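Local coordinates for putative sarcosine dimethylglycine methyltransferase (Galdieria sulphuraria, PDB 2O57), which is of unknown function but probably transfers methyl groups from S-adenosylmethionine to sarcosine or dimethylglycine, at residues A[187-192]-A[211-217]; A[80-84]-A[104-108]; A[242-246]-A[272-276]; A[43-49]-A[60-66]. One frame throughout, in Å; residues are numbered along the deposited sequence.

Overall arrangement
Along the chain the contacts close in the order 4, 2, 1, 3. Contacts 1 and 2 both reach the central mixed sheet, through strands 181-190 and 107-112, with centres 29 Å apart. Contact 3 pairs helices 235-251 and 262-280, both inserted between strands 226-233 and 284-293; its centre is 35 Å from that of contact 2, on the opposite side of the chain's centre. It touches contact 1 where P188 meets W275 and Y242, and contact 4 where Y242 meets V47. Contact 4 ties the N-terminal loop 43-49 to helix 59-76, ahead of the first strand. The strand order 3-2-1-4-5-7-6 fits a class I methyltransferase, with contact 3 in a helical insertion.

Contact 1: residues A[187-192]-A[211-217]; sequences DPMKED and MGSLGLY
The end of sheet strand 181-190 is joined to the start of helix 214-223 through K190 and G212, whose N-to-O hydrogen bond measures 3.0 Å. D192 OD1 then reaches the helix N-terminus, accepting from G215 N at 2.7 Å on the syn side of its carboxylate. S213, at the N-cap position, adds a weak capping bond from L216 N to its own OG, and water 2 bridges K190 O to L214 N.

Two selenomethionines pack between the segments. M211 is extended beyond CG (chi3 172°), and its end lies against the strand backbone, with SE 3.5 Å from K190 N. M189 SE lies 3.7 Å from L214 CD2 and makes an oblique Met-aromatic contact, 5.3 Å from the Y217 centroid and 34° off the ring normal; the bend at chi3 (96°) turns CE toward the ring, 3.9 Å from Y217 CE2. At the ring edge Y217 OH donates to D187 OD2 at 2.7 Å, and water 1 links the same oxygen to P188 O. A phenylalanine in place of Y217 lacks the hydroxyl and would probably leave the buried D187 OD2 relying on water 1. F170 packs edge-to-face with the Y217 ring, while D187 OD1 is held by L161 N. The capped first turn and its loop join the strand end, and the helix packs on strands 284-293 and 226-233 of this Rossmann-like methyltransferase fold.

Contact 2: residues A[80-84]-A[104-108]; sequences LQRQA and FGVSI
Two backbone hydrogen bonds set the register between 80-84 and 104-108: Q83 N to G105 O at 2.9 Å, almost straight at 175°, and S107 N to A84 O, also 2.9 Å. They lie at the entry to the parallel strands 85-89 and 107-112, first and second strands of the Rossmann-like sheet, which helix 95-104 connects in a beta-alpha-beta crossover. Q81 to A84 form a type II turn, closed by A84 N to Q81 O. On the other segment, G105 leaves the helix with positive phi (64°), and its carbonyl is the one that receives Q83 N.

The apolar side of the contact is carried by L80 and F104. L80 CD1 sits over the centre of the F104 ring, 3.8 Å from its centroid and 13° off the normal, a CH-pi contact over one face. V106 CG1 lies against the turn, 3.3 Å from Q81 O and 4.0 Å from A84 CB. F153 of strand 151-157 extends this core by touching both L80 and V106, while A71 and A75 of helix 59-76 pack on F104.

On the solvent side the R82 chain bends at chi3, laying one face of its guanidinium over F104 O and G105 CA; NH1 approaches F104 O at an angle too poor for a hydrogen bond. Water 3 donates to F104 O and, at 2.6 Å, to L80 O.

Contact 3: residues A[242-246]-A[272-276]; sequences YSKVK and LEHWI
The Y242 and W275 side chains lie side by side and point the same way, forming an offset stack: the Y242 ring and the five-membered ring of W275 have centroids 4.5 Å apart and planes inclined by 23°. Y242 CD2 also meets W275 CB at 3.5 Å, where the stack joins the helix surface. L272 fits between Y242 and K246, CD2 at 3.6 Å from Y242 CD1 and CD1 at 3.8 Å from K246 CB; V245 CG1 also lies against L272 CD1. One turn on, I276 places CG1 at 3.8 Å from Y242 CB and CD1 at 3.6 Å from S243 OG.

At the outer margin K246 CD lies against E273 CG, and the bend at chi3 (70°) turns CE toward I276 CD1. Its NZ stays 4.6 Å from E273 OE2, beyond a salt bridge, so the two charges can give at most a longer-range attraction.

A second shell surrounds these groups. S243 OG bonds back to V239 O in its own helix. P188 of strand 181-190 touches both aromatic side chains, and F35 and Y36 of helix 27-40 pack on V245. With axes 9.2 Å apart and running at 156° to one another, the segments form an antiparallel helix pair of ordinary apolar packing, part of the helical insertion between the last two strands of the methyltransferase sheet.

Contact 4: residues A[43-49]-A[60-66]; sequences EDIHVGL and REASLRT
The carboxylate of E43 and the guanidinium of R60 are stacked, their planes 3° apart. E43 OE1 is placed over the centre of the guanidinium face, 3.6 Å from R60 NH1: a salt bridge of charges alone, since no N-H points at the oxygen. NH1 uses its in-plane hydrogens for E43 O, 2.8 Å from R60 NH1, and for water 5, which in turn donates to E43 OE2, while NH2 bonds to W40 O. Bends at chi2 and chi3 (68° and 75°) fold the R60 chain back to this spot. A leucine in place of R60 would probably strip E43 of its countercharge and leave its carbonyl O without this donor.

S63 and T66 point their hydroxyls at the loop backbone. H46 N donates to S63 OG at 3.1 Å, and T66 OG1 donates to V47 O at 2.7 Å, in the carbonyl plane on a lone pair. A62 O receives L49 N on one face of its plane and the helical T66 N on the other. R65 is extended from CG to NE and turns its guanidinium edge to L49 O, NH1 reaching it at 2.7 Å; the same nitrogen has a salt bridge with D57.

D44 bonds to Y93 N and G95 N in the glycine-rich turn after strand 85-89, probably the cofactor loop. V47 and L49 pack on helix 235-251 and on W286 of strand 284-293, while M76 of the second subunit touches L49 and R65.

Contact 1: residues A[187-192]-A[211-217]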
loop_
_atom_site.group_PDB
_atom_site.type_symbol
_atom_site.label_atom_id
_atom_site.label_comp_id
_atom_site.label_asym_id
_atom_site.label_seq_id
_atom_site.Cartn_x
_atom_site.Cartn_y
_atom_site.Cartn_z
ATOM N N ASP A 187 9.134 4.985 4.867
ATOM C CA ASP A 187 9.577 5.974 5.848
ATOM C C ASP A 187 8.491 6.185 6.878
ATOM O O ASP A 187 7.314 6.391 6.527
ATOM C CB ASP A 187 9.857 7.301 5.116
ATOM C CG ASP A 187 11.042 8.095 5.716
ATOM O OD1 ASP A 187 11.965 7.488 6.290
ATOM O OD2 ASP A 187 11.040 9.338 5.560
ATOM N N PRO A 188 8.867 6.196 8.162
ATOM C CA PRO A 188 7.908 6.750 9.116
ATOM C C PRO A 188 7.676 8.205 8.715
ATOM O O PRO A 188 8.621 8.891 8.237
ATOM C CB PRO A 188 8.661 6.698 10.445
ATOM C CG PRO A 188 9.744 5.604 10.257
ATOM C CD PRO A 188 10.146 5.789 8.798
HETATM N N MSE A 189 6.436 8.671 8.837
HETATM C CA MSE A 189 6.082 10.011 8.361
HETATM C C MSE A 189 4.924 10.618 9.134
HETATM O O MSE A 189 4.347 9.953 9.981
HETATM C CB MSE A 189 5.840 10.061 6.832
HETATM C CG MSE A 189 5.176 8.909 6.133
HETATM SE SE MSE A 189 5.308 9.154 4.117
HETATM C CE MSE A 189 6.726 8.241 3.525
ATOM N N LYS A 190 4.641 11.893 8.882
ATOM C CA LYS A 190 3.416 12.499 9.349
ATOM C C LYS A 190 2.356 12.340 8.253
ATOM O O LYS A 190 2.674 12.196 7.050
ATOM C CB LYS A 190 3.622 13.982 9.754
ATOM C CG LYS A 190 3.914 14.962 8.587
ATOM C CD LYS A 190 4.132 16.443 9.077
ATOM C CE LYS A 190 3.773 17.427 7.965
ATOM N NZ LYS A 190 4.213 18.835 8.266
ATOM N N GLU A 191 1.093 12.312 8.676
ATOM C CA GLU A 191 -0.028 12.365 7.734
ATOM C C GLU A 191 -0.057 13.714 7.010
ATOM O O GLU A 191 0.231 14.756 7.619
ATOM C CB GLU A 191 -1.345 12.124 8.487
ATOM C CG GLU A 191 -1.458 10.707 9.017
ATOM C CD GLU A 191 -2.066 9.773 7.995
ATOM O OE1 GLU A 191 -2.327 10.241 6.857
ATOM O OE2 GLU A 191 -2.304 8.595 8.331
ATOM N N ASP A 192 -0.393 13.695 5.716
ATOM C CA ASP A 192 -0.624 14.944 4.951
ATOM C C ASP A 192 -1.588 15.844 5.707
ATOM O O ASP A 192 -2.588 15.376 6.237
ATOM C CB ASP A 192 -1.240 14.697 3.561
ATOM C CG ASP A 192 -0.354 13.888 2.623
ATOM O OD1 ASP A 192 0.881 13.973 2.674
ATOM O OD2 ASP A 192 -0.931 13.158 1.787
HETATM N N MSE A 211 8.771 16.834 9.314
HETATM C CA MSE A 211 8.753 15.436 8.955
HETATM C C MSE A 211 8.355 15.286 7.488
HETATM O O MSE A 211 7.691 16.158 6.947
HETATM C CB MSE A 211 7.720 14.736 9.838
HETATM C CG MSE A 211 8.025 13.318 10.073
HETATM SE SE MSE A 211 6.939 12.543 11.433
HETATM C CE MSE A 211 7.534 10.876 11.096
ATOM N N GLY A 212 8.764 14.180 6.861
ATOM C CA GLY A 212 8.253 13.808 5.543
ATOM C C GLY A 212 6.773 13.450 5.582
ATOM O O GLY A 212 6.221 13.210 6.645
ATOM N N SER A 213 6.127 13.467 4.411
ATOM C CA SER A 213 4.740 12.988 4.237
ATOM C C SER A 213 4.586 12.555 2.769
ATOM O O SER A 213 5.400 12.954 1.902
ATOM C CB SER A 213 3.724 14.106 4.541
ATOM O OG SER A 213 3.920 15.181 3.644
ATOM N N LEU A 214 3.575 11.727 2.503
ATOM C CA LEU A 214 3.343 11.237 1.144
ATOM C C LEU A 214 3.170 12.387 0.151
ATOM O O LEU A 214 3.696 12.317 -0.958
ATOM C CB LEU A 214 2.128 10.298 1.103
ATOM C CG LEU A 214 2.263 8.944 1.819
ATOM C CD1 LEU A 214 0.923 8.219 1.843
ATOM C CD2 LEU A 214 3.354 8.039 1.118
ATOM N N GLY A 215 2.446 13.435 0.555
ATOM C CA GLY A 215 2.198 14.570 -0.348
ATOM C C GLY A 215 3.491 15.316 -0.659
ATOM O O GLY A 215 3.748 15.676 -1.817
ATOM N N LEU A 216 4.315 15.545 0.369
ATOM C CA LEU A 216 5.589 16.257 0.144
ATOM C C LEU A 216 6.540 15.447 -0.755
ATOM O O LEU A 216 7.097 15.979 -1.709
ATOM C CB LEU A 216 6.303 16.594 1.451
ATOM C CG LEU A 216 7.704 17.232 1.350
ATOM C CD1 LEU A 216 7.742 18.596 0.623
ATOM C CD2 LEU A 216 8.268 17.376 2.797
ATOM N N TYR A 217 6.734 14.175 -0.413
ATOM C CA TYR A 217 7.603 13.306 -1.208
ATOM C C TYR A 217 7.154 13.238 -2.677
ATOM O O TYR A 217 7.983 13.269 -3.588
ATOM C CB TYR A 217 7.669 11.908 -0.586
ATOM C CG TYR A 217 8.531 11.844 0.685
ATOM C CD1 TYR A 217 9.032 13.009 1.285
ATOM C CD2 TYR A 217 8.828 10.631 1.277
ATOM C CE1 TYR A 217 9.826 12.943 2.464
ATOM C CE2 TYR A 217 9.631 10.549 2.439
ATOM C CZ TYR A 217 10.108 11.719 3.030
ATOM O OH TYR A 217 10.894 11.609 4.187
HETATM O O HOH W 1 9.769 11.107 7.012
HETATM O O HOH W 2 1.921 10.916 4.726
#

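Contact 2: residues A[80-84]-A[104-108]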
loop_
_atom_site.group_PDB
_atom_site.type_symbol
_atom_site.label_atom_id
_atom_site.label_comp_id
_atom_site.label_asym_id
_atom_site.label_seq_id
_atom_site.Cartn_x
_atom_site.Cartn_y
_atom_site.Cartn_z
ATOM N N LEU A 80 13.904 -5.871 -11.331
ATOM C CA LEU A 80 14.717 -6.813 -10.537
ATOM C C LEU A 80 15.223 -8.033 -11.353
ATOM O O LEU A 80 15.097 -9.200 -10.969
ATOM C CB LEU A 80 14.029 -7.177 -9.197
ATOM C CG LEU A 80 13.674 -6.024 -8.213
ATOM C CD1 LEU A 80 12.950 -6.557 -6.940
ATOM C CD2 LEU A 80 14.921 -5.288 -7.820
ATOM N N GLN A 81 15.791 -7.731 -12.512
ATOM C CA GLN A 81 16.385 -8.741 -13.382
ATOM C C GLN A 81 17.719 -9.178 -12.775
ATOM O O GLN A 81 18.332 -8.427 -12.008
ATOM C CB GLN A 81 16.580 -8.155 -14.793
ATOM C CG GLN A 81 15.301 -7.574 -15.420
ATOM C CD GLN A 81 14.246 -8.646 -15.700
ATOM O OE1 GLN A 81 14.579 -9.772 -16.098
ATOM N NE2 GLN A 81 12.966 -8.299 -15.515
ATOM N N ARG A 82 18.169 -10.392 -13.102
ATOM C CA ARG A 82 19.509 -10.832 -12.744
ATOM C C ARG A 82 20.510 -9.810 -13.255
ATOM O O ARG A 82 20.382 -9.317 -14.376
ATOM C CB ARG A 82 19.840 -12.187 -13.385
ATOM C CG ARG A 82 18.864 -13.293 -13.024
ATOM C CD ARG A 82 19.499 -14.682 -13.193
ATOM N NE ARG A 82 20.405 -14.987 -12.084
ATOM C CZ ARG A 82 20.014 -15.194 -10.821
ATOM N NH1 ARG A 82 18.724 -15.118 -10.482
ATOM N NH2 ARG A 82 20.918 -15.467 -9.886
ATOM N N GLN A 83 21.489 -9.485 -12.415
ATOM C CA GLN A 83 22.521 -8.485 -12.740
ATOM C C GLN A 83 22.059 -6.998 -12.863
ATOM O O GLN A 83 22.878 -6.117 -13.171
ATOM C CB GLN A 83 23.341 -8.920 -13.966
ATOM C CG GLN A 83 24.076 -10.265 -13.781
ATOM C CD GLN A 83 25.049 -10.551 -14.925
ATOM O OE1 GLN A 83 26.240 -10.783 -14.699
ATOM N NE2 GLN A 83 24.549 -10.529 -16.156
ATOM N N ALA A 84 20.772 -6.709 -12.601
ATOM C CA ALA A 84 20.334 -5.317 -12.461
ATOM C C ALA A 84 21.102 -4.708 -11.297
ATOM O O ALA A 84 21.450 -5.392 -10.335
ATOM C CB ALA A 84 18.793 -5.215 -12.205
ATOM N N PHE A 104 16.970 -12.358 -6.028
ATOM C CA PHE A 104 16.888 -11.902 -7.436
ATOM C C PHE A 104 18.203 -11.993 -8.232
ATOM O O PHE A 104 18.194 -11.880 -9.458
ATOM C CB PHE A 104 16.356 -10.451 -7.480
ATOM C CG PHE A 104 14.969 -10.313 -6.943
ATOM C CD1 PHE A 104 13.864 -10.630 -7.747
ATOM C CD2 PHE A 104 14.756 -9.904 -5.617
ATOM C CE1 PHE A 104 12.565 -10.518 -7.247
ATOM C CE2 PHE A 104 13.452 -9.782 -5.095
ATOM C CZ PHE A 104 12.354 -10.103 -5.903
ATOM N N GLY A 105 19.331 -12.201 -7.560
ATOM C CA GLY A 105 20.619 -12.191 -8.251
ATOM C C GLY A 105 20.991 -10.834 -8.857
ATOM O O GLY A 105 21.751 -10.769 -9.828
ATOM N N VAL A 106 20.455 -9.749 -8.295
ATOM C CA VAL A 106 20.887 -8.394 -8.628
ATOM C C VAL A 106 22.240 -8.111 -7.947
ATOM O O VAL A 106 22.715 -8.887 -7.103
ATOM C CB VAL A 106 19.858 -7.313 -8.097
ATOM C CG1 VAL A 106 18.535 -7.345 -8.875
ATOM C CG2 VAL A 106 19.616 -7.477 -6.574
ATOM N N SER A 107 22.821 -6.969 -8.282
ATOM C CA SER A 107 23.956 -6.416 -7.557
ATOM C C SER A 107 23.511 -5.164 -6.797
ATOM O O SER A 107 22.707 -4.375 -7.308
ATOM C CB SER A 107 25.055 -6.051 -8.553
ATOM O OG SER A 107 25.535 -7.233 -9.210
ATOM N N ILE A 108 24.028 -4.979 -5.591
ATOM C CA ILE A 108 23.619 -3.860 -4.740
ATOM C C ILE A 108 24.832 -3.071 -4.263
ATOM O O ILE A 108 25.763 -3.652 -3.692
ATOM C CB ILE A 108 22.850 -4.340 -3.469
ATOM C CG1 ILE A 108 21.593 -5.175 -3.830
ATOM C CG2 ILE A 108 22.475 -3.152 -2.563
ATOM C CD1 ILE A 108 20.441 -4.354 -4.328
HETATM O O HOH W 3 15.714 -11.731 -10.953
HETATM O O HOH W 4 25.572 -6.204 -12.032
#

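Contact 3: residues A[242-246]-A[272-276]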
loop_
_atom_site.group_PDB
_atom_site.type_symbol
_atom_site.label_atom_id
_atom_site.label_comp_id
_atom_site.label_asym_id
_atom_site.label_seq_id
_atom_site.Cartn_x
_atom_site.Cartn_y
_atom_site.Cartn_z
ATOM N N TYR A 242 6.045 -0.047 16.708
ATOM C CA TYR A 242 6.636 0.659 17.828
ATOM C C TYR A 242 6.166 0.157 19.194
ATOM O O TYR A 242 6.982 0.109 20.118
ATOM C CB TYR A 242 6.511 2.162 17.643
ATOM C CG TYR A 242 7.431 2.622 16.540
ATOM C CD1 TYR A 242 8.803 2.300 16.576
ATOM C CD2 TYR A 242 6.952 3.321 15.450
ATOM C CE1 TYR A 242 9.667 2.697 15.554
ATOM C CE2 TYR A 242 7.829 3.730 14.409
ATOM C CZ TYR A 242 9.151 3.422 14.475
ATOM O OH TYR A 242 9.989 3.835 13.472
ATOM N N SER A 243 4.909 -0.317 19.276
ATOM C CA SER A 243 4.424 -1.013 20.486
ATOM C C SER A 243 5.233 -2.306 20.762
ATOM O O SER A 243 5.649 -2.573 21.914
ATOM C CB SER A 243 2.915 -1.362 20.344
ATOM O OG SER A 243 2.158 -0.169 20.237
ATOM N N LYS A 244 5.459 -3.119 19.719
ATOM C CA LYS A 244 6.260 -4.340 19.888
ATOM C C LYS A 244 7.731 -4.034 20.234
ATOM O O LYS A 244 8.340 -4.714 21.079
ATOM C CB LYS A 244 6.220 -5.185 18.611
ATOM C CG LYS A 244 4.796 -5.675 18.215
ATOM C CD LYS A 244 4.340 -6.803 19.068
ATOM C CE LYS A 244 5.139 -8.046 18.770
ATOM N NZ LYS A 244 4.702 -9.186 19.591
ATOM N N VAL A 245 8.306 -3.029 19.589
ATOM C CA VAL A 245 9.683 -2.655 19.930
ATOM C C VAL A 245 9.775 -2.183 21.394
ATOM O O VAL A 245 10.738 -2.563 22.131
ATOM C CB VAL A 245 10.244 -1.593 18.967
ATOM C CG1 VAL A 245 11.612 -1.127 19.482
ATOM C CG2 VAL A 245 10.392 -2.176 17.538
ATOM N N LYS A 246 8.791 -1.401 21.848
ATOM C CA LYS A 246 8.777 -0.967 23.246
ATOM C C LYS A 246 8.685 -2.140 24.211
ATOM O O LYS A 246 9.335 -2.128 25.267
ATOM C CB LYS A 246 7.648 0.037 23.513
ATOM C CG LYS A 246 7.744 0.697 24.902
ATOM C CD LYS A 246 6.704 1.845 25.098
ATOM C CE LYS A 246 5.345 1.254 25.194
ATOM N NZ LYS A 246 5.150 0.707 26.599
ATOM N N LEU A 272 9.469 6.096 21.656
ATOM C CA LEU A 272 8.562 5.048 21.159
ATOM C C LEU A 272 7.108 5.415 21.450
ATOM O O LEU A 272 6.258 5.343 20.554
ATOM C CB LEU A 272 8.915 3.672 21.732
ATOM C CG LEU A 272 10.301 3.120 21.258
ATOM C CD1 LEU A 272 10.684 1.886 22.060
ATOM C CD2 LEU A 272 10.330 2.851 19.751
ATOM N N GLU A 273 6.836 5.829 22.678
ATOM C CA GLU A 273 5.481 6.216 23.071
ATOM C C GLU A 273 4.924 7.333 22.170
ATOM O O GLU A 273 3.729 7.350 21.865
ATOM C CB GLU A 273 5.464 6.657 24.536
ATOM C CG GLU A 273 5.560 5.486 25.512
ATOM C CD GLU A 273 5.967 5.910 26.930
ATOM O OE1 GLU A 273 6.174 7.123 27.179
ATOM O OE2 GLU A 273 6.119 5.020 27.797
ATOM N N HIS A 274 5.793 8.265 21.763
ATOM C CA HIS A 274 5.384 9.384 20.891
ATOM C C HIS A 274 4.955 8.880 19.518
ATOM O O HIS A 274 3.980 9.380 18.958
ATOM C CB HIS A 274 6.507 10.414 20.713
ATOM C CG HIS A 274 6.705 11.311 21.892
ATOM N ND1 HIS A 274 5.652 11.835 22.617
ATOM C CD2 HIS A 274 7.836 11.806 22.458
ATOM C CE1 HIS A 274 6.132 12.575 23.605
ATOM N NE2 HIS A 274 7.452 12.578 23.526
ATOM N N TRP A 275 5.687 7.916 18.955
ATOM C CA TRP A 275 5.297 7.344 17.678
ATOM C C TRP A 275 3.958 6.638 17.807
ATOM O O TRP A 275 3.107 6.794 16.960
ATOM C CB TRP A 275 6.332 6.337 17.149
ATOM C CG TRP A 275 7.523 7.004 16.514
ATOM C CD1 TRP A 275 8.781 7.062 17.021
ATOM C CD2 TRP A 275 7.562 7.685 15.250
ATOM N NE1 TRP A 275 9.613 7.730 16.152
ATOM C CE2 TRP A 275 8.889 8.146 15.068
ATOM C CE3 TRP A 275 6.604 7.957 14.257
ATOM C CZ2 TRP A 275 9.290 8.863 13.936
ATOM C CZ3 TRP A 275 7.002 8.686 13.113
ATOM C CH2 TRP A 275 8.341 9.113 12.967
ATOM N N ILE A 276 3.800 5.847 18.865
ATOM C CA ILE A 276 2.564 5.063 19.083
ATOM C C ILE A 276 1.376 6.030 19.230
ATOM O O ILE A 276 0.352 5.888 18.533
ATOM C CB ILE A 276 2.698 4.154 20.353
ATOM C CG1 ILE A 276 3.769 3.065 20.142
ATOM C CG2 ILE A 276 1.325 3.526 20.753
ATOM C CD1 ILE A 276 4.306 2.449 21.476
#

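Contact 4: residues A[43-49]-A[60-66]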
loop_
_atom_site.group_PDB
_atom_site.type_symbol
_atom_site.label_atom_id
_atom_site.label_comp_id
_atom_site.label_asym_id
_atom_site.label_seq_id
_atom_site.Cartn_x
_atom_site.Cartn_y
_atom_site.Cartn_z
ATOM N N GLU A 43 20.931 -8.607 10.671
ATOM C CA GLU A 43 19.828 -8.744 9.714
ATOM C C GLU A 43 18.823 -7.664 10.085
ATOM O O GLU A 43 18.002 -7.835 11.016
ATOM C CB GLU A 43 19.212 -10.136 9.763
ATOM C CG GLU A 43 18.176 -10.372 8.679
ATOM C CD GLU A 43 17.355 -11.660 8.893
ATOM O OE1 GLU A 43 17.767 -12.497 9.717
ATOM O OE2 GLU A 43 16.277 -11.810 8.258
ATOM N N ASP A 44 18.921 -6.545 9.369
ATOM C CA ASP A 44 18.283 -5.290 9.776
ATOM C C ASP A 44 16.770 -5.391 9.897
ATOM O O ASP A 44 16.130 -6.006 9.045
ATOM C CB ASP A 44 18.617 -4.192 8.784
ATOM C CG ASP A 44 20.099 -3.970 8.648
ATOM O OD1 ASP A 44 20.623 -3.015 9.244
ATOM O OD2 ASP A 44 20.736 -4.749 7.955
ATOM N N ILE A 45 16.257 -4.760 10.949
ATOM C CA ILE A 45 14.830 -4.541 11.230
ATOM C C ILE A 45 14.322 -3.178 10.740
ATOM O O ILE A 45 14.936 -2.118 11.000
ATOM C CB ILE A 45 14.586 -4.636 12.781
ATOM C CG1 ILE A 45 15.019 -6.005 13.311
ATOM C CG2 ILE A 45 13.096 -4.271 13.192
ATOM C CD1 ILE A 45 14.195 -7.226 12.735
ATOM N N HIS A 46 13.145 -3.191 10.118
ATOM C CA HIS A 46 12.445 -1.968 9.762
ATOM C C HIS A 46 10.984 -2.179 10.148
ATOM O O HIS A 46 10.627 -3.276 10.612
ATOM C CB HIS A 46 12.560 -1.653 8.253
ATOM C CG HIS A 46 13.977 -1.630 7.760
ATOM N ND1 HIS A 46 14.600 -2.752 7.260
ATOM C CD2 HIS A 46 14.910 -0.648 7.767
ATOM C CE1 HIS A 46 15.848 -2.454 6.936
ATOM N NE2 HIS A 46 16.066 -1.181 7.238
ATOM N N VAL A 47 10.164 -1.142 9.967
ATOM C CA VAL A 47 8.754 -1.226 10.376
ATOM C C VAL A 47 8.116 -2.446 9.721
ATOM O O VAL A 47 8.249 -2.627 8.544
ATOM C CB VAL A 47 7.988 0.061 10.113
ATOM C CG1 VAL A 47 6.524 -0.068 10.544
ATOM C CG2 VAL A 47 8.657 1.250 10.896
ATOM N N GLY A 48 7.467 -3.289 10.526
ATOM C CA GLY A 48 6.969 -4.575 10.093
ATOM C C GLY A 48 5.522 -4.572 9.612
ATOM O O GLY A 48 4.764 -3.639 9.889
ATOM N N LEU A 49 5.163 -5.638 8.905
ATOM C CA LEU A 49 3.770 -5.942 8.588
ATOM C C LEU A 49 3.335 -7.060 9.574
ATOM O O LEU A 49 3.821 -8.191 9.500
ATOM C CB LEU A 49 3.627 -6.361 7.110
ATOM C CG LEU A 49 3.957 -5.338 5.994
ATOM C CD1 LEU A 49 3.787 -6.054 4.619
ATOM C CD2 LEU A 49 3.044 -4.087 6.137
ATOM N N ARG A 60 10.868 -9.929 14.043
ATOM C CA ARG A 60 11.642 -10.520 12.943
ATOM C C ARG A 60 10.727 -10.929 11.773
ATOM O O ARG A 60 10.964 -10.566 10.620
ATOM C CB ARG A 60 12.413 -11.773 13.446
ATOM C CG ARG A 60 13.047 -12.637 12.357
ATOM C CD ARG A 60 14.191 -11.926 11.649
ATOM N NE ARG A 60 15.395 -11.871 12.474
ATOM C CZ ARG A 60 16.314 -10.907 12.426
ATOM N NH1 ARG A 60 16.168 -9.870 11.586
ATOM N NH2 ARG A 60 17.386 -10.985 13.226
ATOM N N GLU A 61 9.698 -11.709 12.085
ATOM C CA GLU A 61 8.753 -12.197 11.068
ATOM C C GLU A 61 8.078 -11.019 10.354
ATOM O O GLU A 61 8.023 -10.992 9.138
ATOM C CB GLU A 61 7.682 -13.093 11.718
ATOM C CG GLU A 61 8.068 -14.542 11.882
ATOM C CD GLU A 61 8.188 -15.267 10.518
ATOM O OE1 GLU A 61 7.217 -15.960 10.089
ATOM O OE2 GLU A 61 9.246 -15.110 9.868
ATOM N N ALA A 62 7.542 -10.054 11.121
ATOM C CA ALA A 62 6.899 -8.866 10.532
ATOM C C ALA A 62 7.852 -8.023 9.652
ATOM O O ALA A 62 7.462 -7.543 8.595
ATOM C CB ALA A 62 6.318 -7.991 11.617
ATOM N N SER A 63 9.085 -7.815 10.118
ATOM C CA SER A 63 10.069 -7.055 9.345
ATOM C C SER A 63 10.397 -7.815 8.022
ATOM O O SER A 63 10.550 -7.182 6.982
ATOM C CB SER A 63 11.325 -6.778 10.175
ATOM O OG SER A 63 12.251 -6.032 9.438
ATOM N N LEU A 64 10.502 -9.139 8.061
ATOM C CA LEU A 64 10.623 -9.949 6.821
ATOM C C LEU A 64 9.426 -9.859 5.899
ATOM O O LEU A 64 9.598 -9.833 4.679
ATOM C CB LEU A 64 10.876 -11.439 7.113
ATOM C CG LEU A 64 12.260 -11.749 7.622
ATOM C CD1 LEU A 64 12.231 -13.115 8.292
ATOM C CD2 LEU A 64 13.282 -11.695 6.455
ATOM N N ARG A 65 8.216 -9.785 6.464
ATOM C CA ARG A 65 6.989 -9.567 5.630
ATOM C C ARG A 65 7.102 -8.231 4.873
ATOM O O ARG A 65 6.828 -8.157 3.667
ATOM C CB ARG A 65 5.723 -9.578 6.458
ATOM C CG ARG A 65 5.369 -10.957 7.056
ATOM C CD ARG A 65 3.948 -11.024 7.623
ATOM N NE ARG A 65 3.852 -12.111 8.584
ATOM C CZ ARG A 65 3.862 -11.962 9.911
ATOM N NH1 ARG A 65 3.874 -10.760 10.468
ATOM N NH2 ARG A 65 3.810 -13.039 10.697
ATOM N N THR A 66 7.575 -7.186 5.570
ATOM C CA THR A 66 7.822 -5.899 4.916
ATOM C C THR A 66 8.813 -6.049 3.758
ATOM O O THR A 66 8.576 -5.515 2.666
ATOM C CB THR A 66 8.360 -4.870 5.921
ATOM O OG1 THR A 66 7.282 -4.416 6.707
ATOM C CG2 THR A 66 9.031 -3.637 5.211
HETATM O O HOH W 5 14.410 -9.745 9.360
HETATM O O HOH W 6 13.993 -7.332 8.031
HETATM O O HOH W 7 12.417 -4.594 6.913
#